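Local coordinates for protein deoxyribodipyrimidine photo-lyase (PDB 3UMV) that repairs UV-damaged plant DNA, using light and an FAD cofactor to split cyclobutane pyrimidine dimers back into separate pyrimidines, at residues S19-R25 against W54-H58; M44-Q48 against D136-L140; S178-E182 against N329-Q334; M385-G389 against L482-K487. All coordinates share one frame; numbering follows the deposited sequence. Where two conformers were deposited one is given.

Interaction 1: S19-R25 against W54-H58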
loop_
_atom_site.group_PDB
_atom_site.type_symbol
_atom_site.label_atom_id
_atom_site.label_comp_id
_atom_site.label_asym_id
_atom_site.label_seq_id
_atom_site.Cartn_x
_atom_site.Cartn_y
_atom_site.Cartn_z
ATOM N N SER A 19 23.287 -4.404 12.692
ATOM C CA SER A 19 22.880 -3.272 11.864
ATOM C C SER A 19 22.052 -2.283 12.678
ATOM O O SER A 19 21.707 -2.556 13.826
ATOM C CB SER A 19 22.082 -3.756 10.647
ATOM O OG SER A 19 22.903 -4.486 9.754
ATOM N N PRO A 20 21.738 -1.122 12.081
ATOM C CA PRO A 20 20.856 -0.118 12.684
ATOM C C PRO A 20 19.434 -0.631 12.932
ATOM O O PRO A 20 18.702 -0.031 13.721
ATOM C CB PRO A 20 20.810 0.987 11.621
ATOM C CG PRO A 20 22.047 0.813 10.836
ATOM C CD PRO A 20 22.301 -0.661 10.801
ATOM N N ALA A 21 19.038 -1.704 12.253
ATOM C CA ALA A 21 17.676 -2.226 12.394
ATOM C C ALA A 21 17.506 -3.030 13.681
ATOM O O ALA A 21 18.328 -3.884 14.001
ATOM C CB ALA A 21 17.284 -3.070 11.167
ATOM N N HIS A 22 16.444 -2.729 14.426
ATOM C CA HIS A 22 16.050 -3.529 15.579
ATOM C C HIS A 22 15.974 -4.986 15.100
ATOM O O HIS A 22 15.401 -5.262 14.052
ATOM C CB HIS A 22 14.682 -3.024 16.070
ATOM C CG HIS A 22 14.201 -3.647 17.347
ATOM N ND1 HIS A 22 13.986 -5.002 17.484
ATOM C CD2 HIS A 22 13.849 -3.091 18.532
ATOM C CE1 HIS A 22 13.546 -5.257 18.702
ATOM N NE2 HIS A 22 13.452 -4.114 19.359
ATOM N N PRO A 23 16.576 -5.924 15.846
ATOM C CA PRO A 23 16.559 -7.328 15.410
ATOM C C PRO A 23 15.158 -7.909 15.179
ATOM O O PRO A 23 15.016 -8.811 14.349
ATOM C CB PRO A 23 17.272 -8.072 16.556
ATOM C CG PRO A 23 17.330 -7.105 17.682
ATOM C CD PRO A 23 17.356 -5.738 17.076
ATOM N N SER A 24 14.144 -7.414 15.883
ATOM C CA SER A 24 12.794 -7.929 15.671
ATOM C C SER A 24 12.278 -7.554 14.285
ATOM O O SER A 24 11.378 -8.208 13.763
ATOM C CB SER A 24 11.833 -7.478 16.776
ATOM O OG SER A 24 12.191 -8.064 18.022
ATOM N N ARG A 25 12.866 -6.527 13.669
ATOM C CA ARG A 25 12.478 -6.142 12.306
ATOM C C ARG A 25 13.100 -7.048 11.237
ATOM O O ARG A 25 12.706 -6.986 10.082
ATOM C CB ARG A 25 12.881 -4.697 11.977
ATOM C CG ARG A 25 12.396 -3.623 12.934
ATOM C CD ARG A 25 12.525 -2.267 12.260
ATOM N NE ARG A 25 12.556 -1.149 13.201
ATOM C CZ ARG A 25 11.483 -0.433 13.535
ATOM N NH1 ARG A 25 11.584 0.592 14.397
ATOM N NH2 ARG A 25 10.312 -0.746 13.003
ATOM N N TRP A 54 14.244 0.809 6.684
ATOM C CA TRP A 54 14.975 -0.142 7.530
ATOM C C TRP A 54 15.661 -1.249 6.749
ATOM O O TRP A 54 16.670 -1.774 7.201
ATOM C CB TRP A 54 14.096 -0.760 8.619
ATOM C CG TRP A 54 13.679 0.200 9.703
ATOM C CD1 TRP A 54 12.401 0.561 10.030
ATOM C CD2 TRP A 54 14.539 0.916 10.599
ATOM N NE1 TRP A 54 12.412 1.457 11.072
ATOM C CE2 TRP A 54 13.711 1.708 11.428
ATOM C CE3 TRP A 54 15.927 0.986 10.763
ATOM C CZ2 TRP A 54 14.227 2.537 12.433
ATOM C CZ3 TRP A 54 16.443 1.823 11.759
ATOM C CH2 TRP A 54 15.587 2.579 12.580
ATOM N N ALA A 55 15.119 -1.607 5.588
ATOM C CA ALA A 55 15.702 -2.696 4.820
ATOM C C ALA A 55 17.028 -2.228 4.231
ATOM O O ALA A 55 18.026 -2.934 4.297
ATOM C CB ALA A 55 14.750 -3.158 3.733
ATOM N N LEU A 56 17.041 -1.011 3.689
ATOM C CA LEU A 56 18.264 -0.432 3.155
ATOM C C LEU A 56 19.312 -0.214 4.270
ATOM O O LEU A 56 20.485 -0.539 4.101
ATOM C CB LEU A 56 17.958 0.884 2.432
ATOM C CG LEU A 56 19.189 1.631 1.913
ATOM C CD1 LEU A 56 19.952 0.743 0.943
ATOM C CD2 LEU A 56 18.792 2.958 1.258
ATOM N N LEU A 57 18.871 0.323 5.407
ATOM C CA LEU A 57 19.746 0.534 6.568
ATOM C C LEU A 57 20.385 -0.777 7.018
ATOM O O LEU A 57 21.578 -0.826 7.318
ATOM C CB LEU A 57 18.962 1.164 7.726
ATOM C CG LEU A 57 18.655 2.656 7.589
ATOM C CD1 LEU A 57 17.590 3.095 8.586
ATOM C CD2 LEU A 57 19.927 3.457 7.777
ATOM N N HIS A 58 19.589 -1.840 7.060
ATOM C CA HIS A 58 20.101 -3.153 7.427
ATOM C C HIS A 58 21.162 -3.631 6.434
ATOM O O HIS A 58 22.225 -4.101 6.829
ATOM C CB HIS A 58 18.968 -4.172 7.527
ATOM C CG HIS A 58 19.422 -5.514 8.007
ATOM N ND1 HIS A 58 19.267 -6.667 7.266
ATOM C CD2 HIS A 58 20.052 -5.881 9.147
ATOM C CE1 HIS A 58 19.770 -7.690 7.936
ATOM N NE2 HIS A 58 20.252 -7.240 9.081
#

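Interaction 2: M44-Q48 against D136-L140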
loop_
_atom_site.group_PDB
_atom_site.type_symbol
_atom_site.label_atom_id
_atom_site.label_comp_id
_atom_site.label_asym_id
_atom_site.label_seq_id
_atom_site.Cartn_x
_atom_site.Cartn_y
_atom_site.Cartn_z
ATOM N N MET A 44 14.866 -4.040 -3.486
ATOM C CA MET A 44 13.793 -3.105 -3.183
ATOM C C MET A 44 12.524 -3.520 -3.911
ATOM O O MET A 44 12.553 -3.741 -5.118
ATOM C CB MET A 44 14.213 -1.719 -3.667
ATOM C CG MET A 44 13.181 -0.620 -3.426
ATOM S SD MET A 44 13.755 0.929 -4.151
ATOM C CE MET A 44 14.879 1.539 -2.896
ATOM N N LEU A 45 11.412 -3.611 -3.192
ATOM C CA LEU A 45 10.133 -3.877 -3.829
ATOM C C LEU A 45 9.030 -3.005 -3.269
ATOM O O LEU A 45 8.497 -2.157 -3.980
ATOM C CB LEU A 45 9.766 -5.363 -3.754
ATOM C CG LEU A 45 8.610 -5.783 -4.662
ATOM C CD1 LEU A 45 8.784 -7.258 -5.017
ATOM C CD2 LEU A 45 7.248 -5.522 -4.002
ATOM N N ARG A 46 8.691 -3.197 -1.996
ATOM C CA ARG A 46 7.603 -2.410 -1.409
ATOM C C ARG A 46 8.013 -1.001 -1.019
ATOM O O ARG A 46 7.192 -0.078 -1.065
ATOM C CB ARG A 46 6.991 -3.119 -0.206
ATOM C CG ARG A 46 5.624 -2.553 0.187
ATOM C CD ARG A 46 5.110 -3.256 1.411
ATOM N NE ARG A 46 3.732 -2.908 1.722
ATOM C CZ ARG A 46 3.081 -3.433 2.755
ATOM N NH1 ARG A 46 3.699 -4.318 3.533
ATOM N NH2 ARG A 46 1.824 -3.096 3.002
ATOM N N ASP A 47 9.273 -0.813 -0.643
ATOM C CA ASP A 47 9.644 0.468 -0.052
ATOM C C ASP A 47 10.574 1.265 -0.958
ATOM O O ASP A 47 11.797 1.237 -0.816
ATOM C CB ASP A 47 10.211 0.236 1.353
ATOM C CG ASP A 47 9.173 -0.382 2.289
ATOM O OD1 ASP A 47 9.227 -1.607 2.496
ATOM O OD2 ASP A 47 8.263 0.345 2.768
ATOM N N GLN A 48 9.952 1.974 -1.900
ATOM C CA GLN A 48 10.644 2.652 -2.980
ATOM C C GLN A 48 11.129 4.040 -2.573
ATOM O O GLN A 48 10.628 5.071 -3.056
ATOM C CB GLN A 48 9.743 2.689 -4.209
ATOM C CG GLN A 48 9.389 1.284 -4.681
ATOM C CD GLN A 48 8.105 1.221 -5.479
ATOM O OE1 GLN A 48 7.747 2.166 -6.187
ATOM N NE2 GLN A 48 7.408 0.096 -5.378
ATOM N N ASP A 136 12.697 -6.486 1.367
ATOM C CA ASP A 136 11.685 -5.864 2.211
ATOM C C ASP A 136 10.438 -6.756 2.282
ATOM O O ASP A 136 10.447 -7.889 1.781
ATOM C CB ASP A 136 11.388 -4.380 1.834
ATOM C CG ASP A 136 11.033 -4.180 0.342
ATOM O OD1 ASP A 136 11.427 -3.135 -0.241
ATOM O OD2 ASP A 136 10.320 -5.031 -0.234
ATOM N N PHE A 137 9.397 -6.282 2.954
ATOM C CA PHE A 137 8.254 -7.134 3.275
ATOM C C PHE A 137 6.916 -6.662 2.747
ATOM O O PHE A 137 6.547 -5.496 2.901
ATOM C CB PHE A 137 8.092 -7.314 4.794
ATOM C CG PHE A 137 6.772 -7.928 5.171
ATOM C CD1 PHE A 137 5.712 -7.128 5.568
ATOM C CD2 PHE A 137 6.573 -9.297 5.059
ATOM C CE1 PHE A 137 4.470 -7.696 5.892
ATOM C CE2 PHE A 137 5.343 -9.874 5.368
ATOM C CZ PHE A 137 4.283 -9.060 5.782
ATOM N N SER A 138 6.186 -7.595 2.141
ATOM C CA SER A 138 4.776 -7.396 1.794
ATOM C C SER A 138 4.042 -8.705 2.007
ATOM O O SER A 138 4.582 -9.766 1.717
ATOM C CB SER A 138 4.625 -6.989 0.326
ATOM O OG SER A 138 3.264 -7.122 -0.063
ATOM N N PRO A 139 2.797 -8.644 2.508
ATOM C CA PRO A 139 2.040 -9.881 2.713
ATOM C C PRO A 139 1.281 -10.332 1.464
ATOM O O PRO A 139 0.627 -11.381 1.482
ATOM C CB PRO A 139 1.031 -9.486 3.808
ATOM C CG PRO A 139 0.785 -8.022 3.572
ATOM C CD PRO A 139 2.115 -7.467 3.087
ATOM N N LEU A 140 1.328 -9.551 0.393
ATOM C CA LEU A 140 0.523 -9.900 -0.779
ATOM C C LEU A 140 1.072 -11.174 -1.431
ATOM O O LEU A 140 2.290 -11.336 -1.570
ATOM C CB LEU A 140 0.514 -8.760 -1.785
ATOM C CG LEU A 140 -0.166 -7.489 -1.256
ATOM C CD1 LEU A 140 -0.332 -6.521 -2.409
ATOM C CD2 LEU A 140 -1.532 -7.806 -0.591
HETATM O O HOH W 1 8.633 -3.664 3.958
#

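Interaction 3: S178-E182 against N329-Q334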
loop_
_atom_site.group_PDB
_atom_site.type_symbol
_atom_site.label_atom_id
_atom_site.label_comp_id
_atom_site.label_asym_id
_atom_site.label_seq_id
_atom_site.Cartn_x
_atom_site.Cartn_y
_atom_site.Cartn_z
ATOM N N SER A 178 1.634 -9.028 16.385
ATOM C CA SER A 178 0.795 -10.095 16.884
ATOM C C SER A 178 1.276 -11.399 16.275
ATOM O O SER A 178 1.886 -11.415 15.195
ATOM C CB SER A 178 -0.677 -9.864 16.543
ATOM O OG SER A 178 -1.483 -10.886 17.102
ATOM N N ALA A 179 1.030 -12.484 16.990
ATOM C CA ALA A 179 1.362 -13.813 16.508
ATOM C C ALA A 179 0.203 -14.405 15.713
ATOM O O ALA A 179 0.308 -15.517 15.190
ATOM C CB ALA A 179 1.732 -14.731 17.681
ATOM N N LYS A 180 -0.902 -13.669 15.623
ATOM C CA LYS A 180 -2.076 -14.190 14.924
ATOM C C LYS A 180 -2.884 -13.083 14.255
ATOM O O LYS A 180 -2.651 -11.910 14.514
ATOM C CB LYS A 180 -2.958 -15.002 15.874
ATOM C CG LYS A 180 -3.589 -14.198 16.998
ATOM C CD LYS A 180 -4.599 -15.045 17.752
ATOM C CE LYS A 180 -5.647 -14.184 18.434
ATOM N NZ LYS A 180 -5.031 -13.080 19.213
ATOM N N MET A 181 -3.810 -13.461 13.378
ATOM C CA MET A 181 -4.707 -12.479 12.789
ATOM C C MET A 181 -5.627 -11.962 13.891
ATOM O O MET A 181 -6.218 -12.738 14.640
ATOM C CB MET A 181 -5.508 -13.077 11.619
ATOM C CG MET A 181 -6.573 -14.072 12.000
ATOM S SD MET A 181 -7.572 -14.619 10.578
ATOM C CE MET A 181 -6.661 -16.092 10.123
ATOM N N GLU A 182 -5.718 -10.644 14.021
ATOM C CA GLU A 182 -6.519 -10.044 15.081
ATOM C C GLU A 182 -7.959 -9.783 14.652
ATOM O O GLU A 182 -8.220 -9.514 13.480
ATOM C CB GLU A 182 -5.871 -8.740 15.539
ATOM C CG GLU A 182 -4.557 -8.934 16.282
ATOM C CD GLU A 182 -4.748 -9.645 17.589
ATOM O OE1 GLU A 182 -3.856 -10.433 17.967
ATOM O OE2 GLU A 182 -5.788 -9.397 18.243
ATOM N N ASN A 329 -1.448 -7.201 9.089
ATOM C CA ASN A 329 -1.682 -8.318 9.992
ATOM C C ASN A 329 -2.622 -9.325 9.342
ATOM O O ASN A 329 -2.333 -10.521 9.297
ATOM C CB ASN A 329 -2.262 -7.809 11.306
ATOM C CG ASN A 329 -2.772 -8.928 12.194
ATOM O OD1 ASN A 329 -3.963 -9.221 12.201
ATOM N ND2 ASN A 329 -1.873 -9.574 12.917
ATOM N N PHE A 330 -3.731 -8.828 8.806
ATOM C CA PHE A 330 -4.730 -9.716 8.250
ATOM C C PHE A 330 -4.219 -10.452 7.025
ATOM O O PHE A 330 -4.330 -11.675 6.934
ATOM C CB PHE A 330 -6.008 -8.957 7.926
ATOM C CG PHE A 330 -7.055 -9.810 7.284
ATOM C CD1 PHE A 330 -7.812 -10.701 8.044
ATOM C CD2 PHE A 330 -7.285 -9.729 5.928
ATOM C CE1 PHE A 330 -8.779 -11.494 7.442
ATOM C CE2 PHE A 330 -8.267 -10.530 5.324
ATOM C CZ PHE A 330 -9.003 -11.397 6.077
ATOM N N CYS A 331 -3.660 -9.721 6.072
ATOM C CA CYS A 331 -3.192 -10.377 4.858
ATOM C C CYS A 331 -2.024 -11.348 5.129
ATOM O O CYS A 331 -1.912 -12.382 4.483
ATOM C CB CYS A 331 -2.828 -9.356 3.780
ATOM S SG CYS A 331 -4.213 -8.343 3.227
ATOM N N TYR A 332 -1.173 -11.025 6.102
ATOM C CA TYR A 332 -0.038 -11.880 6.428
ATOM C C TYR A 332 -0.482 -13.230 7.010
ATOM O O TYR A 332 0.083 -14.264 6.669
ATOM C CB TYR A 332 0.907 -11.146 7.389
ATOM C CG TYR A 332 2.106 -11.969 7.806
ATOM C CD1 TYR A 332 3.172 -12.175 6.928
ATOM C CD2 TYR A 332 2.186 -12.526 9.078
ATOM C CE1 TYR A 332 4.267 -12.916 7.299
ATOM C CE2 TYR A 332 3.293 -13.269 9.455
ATOM C CZ TYR A 332 4.326 -13.456 8.556
ATOM O OH TYR A 332 5.432 -14.194 8.904
ATOM N N TYR A 333 -1.515 -13.220 7.859
ATOM C CA TYR A 333 -1.937 -14.429 8.565
ATOM C C TYR A 333 -3.116 -15.151 7.926
ATOM O O TYR A 333 -3.345 -16.327 8.221
ATOM C CB TYR A 333 -2.261 -14.153 10.044
ATOM C CG TYR A 333 -1.051 -13.897 10.908
ATOM C CD1 TYR A 333 -0.106 -14.893 11.124
ATOM C CD2 TYR A 333 -0.849 -12.662 11.512
ATOM C CE1 TYR A 333 1.010 -14.664 11.918
ATOM C CE2 TYR A 333 0.264 -12.426 12.310
ATOM C CZ TYR A 333 1.187 -13.435 12.504
ATOM O OH TYR A 333 2.294 -13.220 13.287
ATOM N N GLN A 334 -3.866 -14.449 7.077
ATOM C CA GLN A 334 -5.021 -15.027 6.385
ATOM C C GLN A 334 -4.715 -15.140 4.888
ATOM O O GLN A 334 -4.849 -14.159 4.140
ATOM C CB GLN A 334 -6.268 -14.169 6.645
ATOM C CG GLN A 334 -7.557 -14.629 5.906
ATOM C CD GLN A 334 -7.830 -16.130 6.037
ATOM O OE1 GLN A 334 -7.387 -16.923 5.205
ATOM N NE2 GLN A 334 -8.573 -16.519 7.075
#

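Interaction 4: M385-G389 against L482-K487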
loop_
_atom_site.group_PDB
_atom_site.type_symbol
_atom_site.label_atom_id
_atom_site.label_comp_id
_atom_site.label_asym_id
_atom_site.label_seq_id
_atom_site.Cartn_x
_atom_site.Cartn_y
_atom_site.Cartn_z
ATOM N N MET A 385 -13.300 7.914 -8.151
ATOM C CA MET A 385 -12.249 6.913 -8.308
ATOM C C MET A 385 -11.751 6.831 -9.763
ATOM O O MET A 385 -10.548 6.848 -10.026
ATOM C CB MET A 385 -12.745 5.549 -7.818
ATOM C CG MET A 385 -11.692 4.464 -7.873
ATOM S SD MET A 385 -12.294 2.855 -7.309
ATOM C CE MET A 385 -13.728 2.641 -8.366
ATOM N N VAL A 386 -12.678 6.761 -10.714
ATOM C CA VAL A 386 -12.305 6.614 -12.115
ATOM C C VAL A 386 -11.468 7.786 -12.619
ATOM O O VAL A 386 -10.435 7.580 -13.230
ATOM C CB VAL A 386 -13.545 6.439 -13.030
ATOM C CG1 VAL A 386 -13.157 6.555 -14.504
ATOM C CG2 VAL A 386 -14.239 5.101 -12.757
ATOM N N HIS A 387 -11.911 9.014 -12.363
ATOM C CA HIS A 387 -11.257 10.183 -12.966
ATOM C C HIS A 387 -10.189 10.854 -12.099
ATOM O O HIS A 387 -9.216 11.402 -12.619
ATOM C CB HIS A 387 -12.302 11.199 -13.416
ATOM C CG HIS A 387 -13.222 10.670 -14.465
ATOM N ND1 HIS A 387 -12.841 10.531 -15.782
ATOM C CD2 HIS A 387 -14.492 10.211 -14.389
ATOM C CE1 HIS A 387 -13.845 10.024 -16.476
ATOM N NE2 HIS A 387 -14.861 9.827 -15.655
ATOM N N HIS A 388 -10.371 10.812 -10.789
ATOM C CA HIS A 388 -9.411 11.409 -9.866
ATOM C C HIS A 388 -8.370 10.382 -9.390
ATOM O O HIS A 388 -7.235 10.742 -9.114
ATOM C CB HIS A 388 -10.154 12.035 -8.677
ATOM C CG HIS A 388 -9.288 12.813 -7.735
ATOM N ND1 HIS A 388 -9.125 12.456 -6.414
ATOM C CD2 HIS A 388 -8.573 13.950 -7.907
ATOM C CE1 HIS A 388 -8.329 13.327 -5.819
ATOM N NE2 HIS A 388 -7.984 14.244 -6.703
ATOM N N GLY A 389 -8.758 9.112 -9.286
ATOM C CA GLY A 389 -7.836 8.079 -8.837
ATOM C C GLY A 389 -7.718 7.903 -7.328
ATOM O O GLY A 389 -6.877 7.145 -6.834
ATOM N N LEU A 482 -15.167 17.426 -11.651
ATOM C CA LEU A 482 -13.925 16.669 -11.818
ATOM C C LEU A 482 -13.975 15.786 -13.064
ATOM O O LEU A 482 -13.052 15.793 -13.882
ATOM C CB LEU A 482 -13.648 15.798 -10.589
ATOM C CG LEU A 482 -12.636 16.341 -9.579
ATOM C CD1 LEU A 482 -12.424 15.352 -8.444
ATOM C CD2 LEU A 482 -11.312 16.661 -10.263
ATOM N N ALA A 483 -15.054 15.021 -13.199
ATOM C CA ALA A 483 -15.231 14.145 -14.353
ATOM C C ALA A 483 -15.197 14.948 -15.654
ATOM O O ALA A 483 -14.539 14.561 -16.620
ATOM C CB ALA A 483 -16.533 13.365 -14.236
ATOM N N GLY A 484 -15.900 16.075 -15.673
ATOM C CA GLY A 484 -15.928 16.920 -16.850
ATOM C C GLY A 484 -14.531 17.298 -17.304
ATOM O O GLY A 484 -14.169 17.101 -18.464
ATOM N N GLN A 485 -13.741 17.839 -16.383
ATOM C CA GLN A 485 -12.373 18.229 -16.693
ATOM C C GLN A 485 -11.556 17.027 -17.157
ATOM O O GLN A 485 -10.761 17.128 -18.093
ATOM C CB GLN A 485 -11.712 18.870 -15.475
ATOM C CG GLN A 485 -12.381 20.150 -15.017
ATOM C CD GLN A 485 -11.770 20.695 -13.744
ATOM O OE1 GLN A 485 -12.135 21.777 -13.279
ATOM N NE2 GLN A 485 -10.835 19.947 -13.169
ATOM N N SER A 486 -11.761 15.890 -16.501
ATOM C CA SER A 486 -11.011 14.686 -16.830
ATOM C C SER A 486 -11.347 14.154 -18.223
ATOM O O SER A 486 -10.457 13.744 -18.969
ATOM C CB SER A 486 -11.248 13.605 -15.779
ATOM O OG SER A 486 -10.514 12.440 -16.095
ATOM N N LYS A 487 -12.631 14.161 -18.568
ATOM C CA LYS A 487 -13.072 13.698 -19.881
ATOM C C LYS A 487 -12.554 14.617 -20.985
ATOM O O LYS A 487 -12.164 14.151 -22.054
ATOM C CB LYS A 487 -14.600 13.586 -19.937
ATOM C CG LYS A 487 -15.177 12.556 -18.972
ATOM C CD LYS A 487 -16.697 12.604 -18.928
ATOM C CE LYS A 487 -17.308 12.028 -20.195
ATOM N NZ LYS A 487 -17.002 10.573 -20.350
HETATM O O HOH W 2 -16.981 9.387 -17.226
HETATM O O HOH W 3 -8.387 10.932 -15.480
#

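Interaction 1: S19-R25 against W54-H58
R25 lays its guanidinium flat on the indole of W54, a cation-pi stack between the N-terminal segment and the first turn of helix 54-66 in the Rossmann-like alpha/beta domain of the photolyase. CG of W54 is anti to its carbonyl carbon (chi1 -69°), which swings the indole across to R25. The two planes are only 12° apart, and CZ of R25 lies 3.2 Å from NE1 of W54. That approach is stacking, not a bond, since both groups are donors: W54 NE1 gives its proton to Q296, while NH1 and NH2 of R25 are taken by the carbonyls of Y199 and V171. With those bonds fixing its rotation, the guanidinium stays flat on the ring. Behind it the extended chain, CG to NE, brings CD over the five-membered ring at 3.7 Å from the centroid, a CH-pi contact on the same face. The six-membered ring of W54 meets P20, whose O is 3.5 Å from CZ3, and the backbone and CB of A21. An alanine in place of W54 would probably leave the R25 guanidinium without its stacking surface and open a gap beside P20 and A21. F203 stacks on W54 as well. P20 also reaches the next turn, where its CB packs 4.3 Å from CB of L57.

Interaction 2: M44-Q48 against D136-L140
The carboxylate of D136 grips three successive backbone N-H groups of the 44-48 loop. L45 N gives a nearly straight bond of 3.0 Å to OD1 of D136, and R46 N gives one of the same length to OD2, both on the syn side though tilted out of the carboxylate plane, R46 N by 34°. D47 N comes to OD1 from above that plane, at 3.2 Å. CG of D136 lies between its backbone N and carbonyl carbon (chi1 53°), which brings both oxygens to these N-H groups. R46 answers in the other direction: its extended chain runs beside F137 and S138, and NH1 bonds to F137 O at 3.1 Å, the oxygen lying in the guanidinium plane. A water adds a further link, donating to OD1 of D47 and accepting from F137 N. Farther out, Y42 OH bonds to D136 OD1, D328 of helix 310-333 forms a salt bridge with R46 NH1, and D47 OD2 is shared by R49 and H169. The like charges of D47 and D136, close together and buried, are probably eased by the donors round each carboxylate. The two loops leave adjacent parallel strands, 40-44 and 132-135, at the C-terminal edge of the sheet, where Rossmann-like folds place their binding loops; here that edge faces the helical part that holds FAD.

Interaction 3: S178-E182 against N329-Q334
N329 and Y333, on the last turn of helix 310-333, hold the loop that links helices 174-177 and 185-193, mostly by its backbone. CG of N329 is anti to its backbone N (chi1 169°), putting the amide against the loop. Its ND2 donates to K180 O at 2.9 Å, almost straight, and its OD1 takes E182 N at 2.9 Å on a lone pair in the carbonyl plane, so the amide cannot easily flip. One turn on, Y333 gives its hydroxyl proton to S178 O, with OH and O 2.7 Å apart. One face of that phenol is covered by K180, whose CA sits 3.8 Å above the ring centre, and the other by Y332. A phenylalanine in place of Y333 would probably keep the ring packing but leave S178 O without this donor. CB of M181 packs on CB of Y333. Within the loop, S178 OG accepts from K180 N in an ST turn and donates to OE1 of E182. K191 of helix 185-193 forms a salt bridge with E182, and F188 of that helix touches N329, whose own helix, earlier in the chain, carries residues that probably line the FAD site.

Interaction 4: M385-G389 against L482-K487
H387 and S486 make the direct polar link between the end of helix 376-388 and the C-terminal helix 472-489. ND1 of H387 and OG of S486 are 3.0 Å apart in a rather bent hydrogen bond whose proton could lie on either, with the hydroxyl near the edge of the imidazole. The serine OG stands anti to its backbone N (chi1 -180°), which turns it to the histidine. Two waters extend this link. One bonds to S486 OG and donates to H387 O; the other lies in the ring plane at H387 NE2, 2.7 Å away, and accepts a weak bond from K487 NZ. Contacts round the ring come next. A483 CA sits over one face of the H387 imidazole, offset toward the rim, a CH-pi contact at 4.2 Å from the centroid, while V386 CG1 covers the opposite face. Other packing is slight: CG of K487 lies 3.8 Å from CE1 of H387, CD1 of L482 rests 4.0 Å from CB of H388, and the H388 ring itself stacks on W241. G389 separates H388 from K390, an FAD-binding residue. With both imidazole nitrogens of H387 engaged and its faces covered, the ring is held in one orientation, yet waters supply much of the polar contact and the lysine ammonium stands near NE2, which would probably disfavour a charged histidine.

Interactions 1 and 2 are buried and belong to the alpha/beta sheet domain, where they touch through A55 and D136. Interaction 2 leads on to interaction 3, which is only partly buried, since F137 and P139 pack on Y332 and C331 of helix 310-333. Thus this one helix meets both the C-terminal edge of the sheet and the 178-182 loop. Interaction 4 is a surface contact between two helices, its centre about 41 Å from that of interaction 1. The chemistry follows position: a cation-pi stack in 1, a buried carboxylate holding backbone N-H groups in 2, side chains reading loop backbone in 3, and water-bridged histidine-serine contacts in 4.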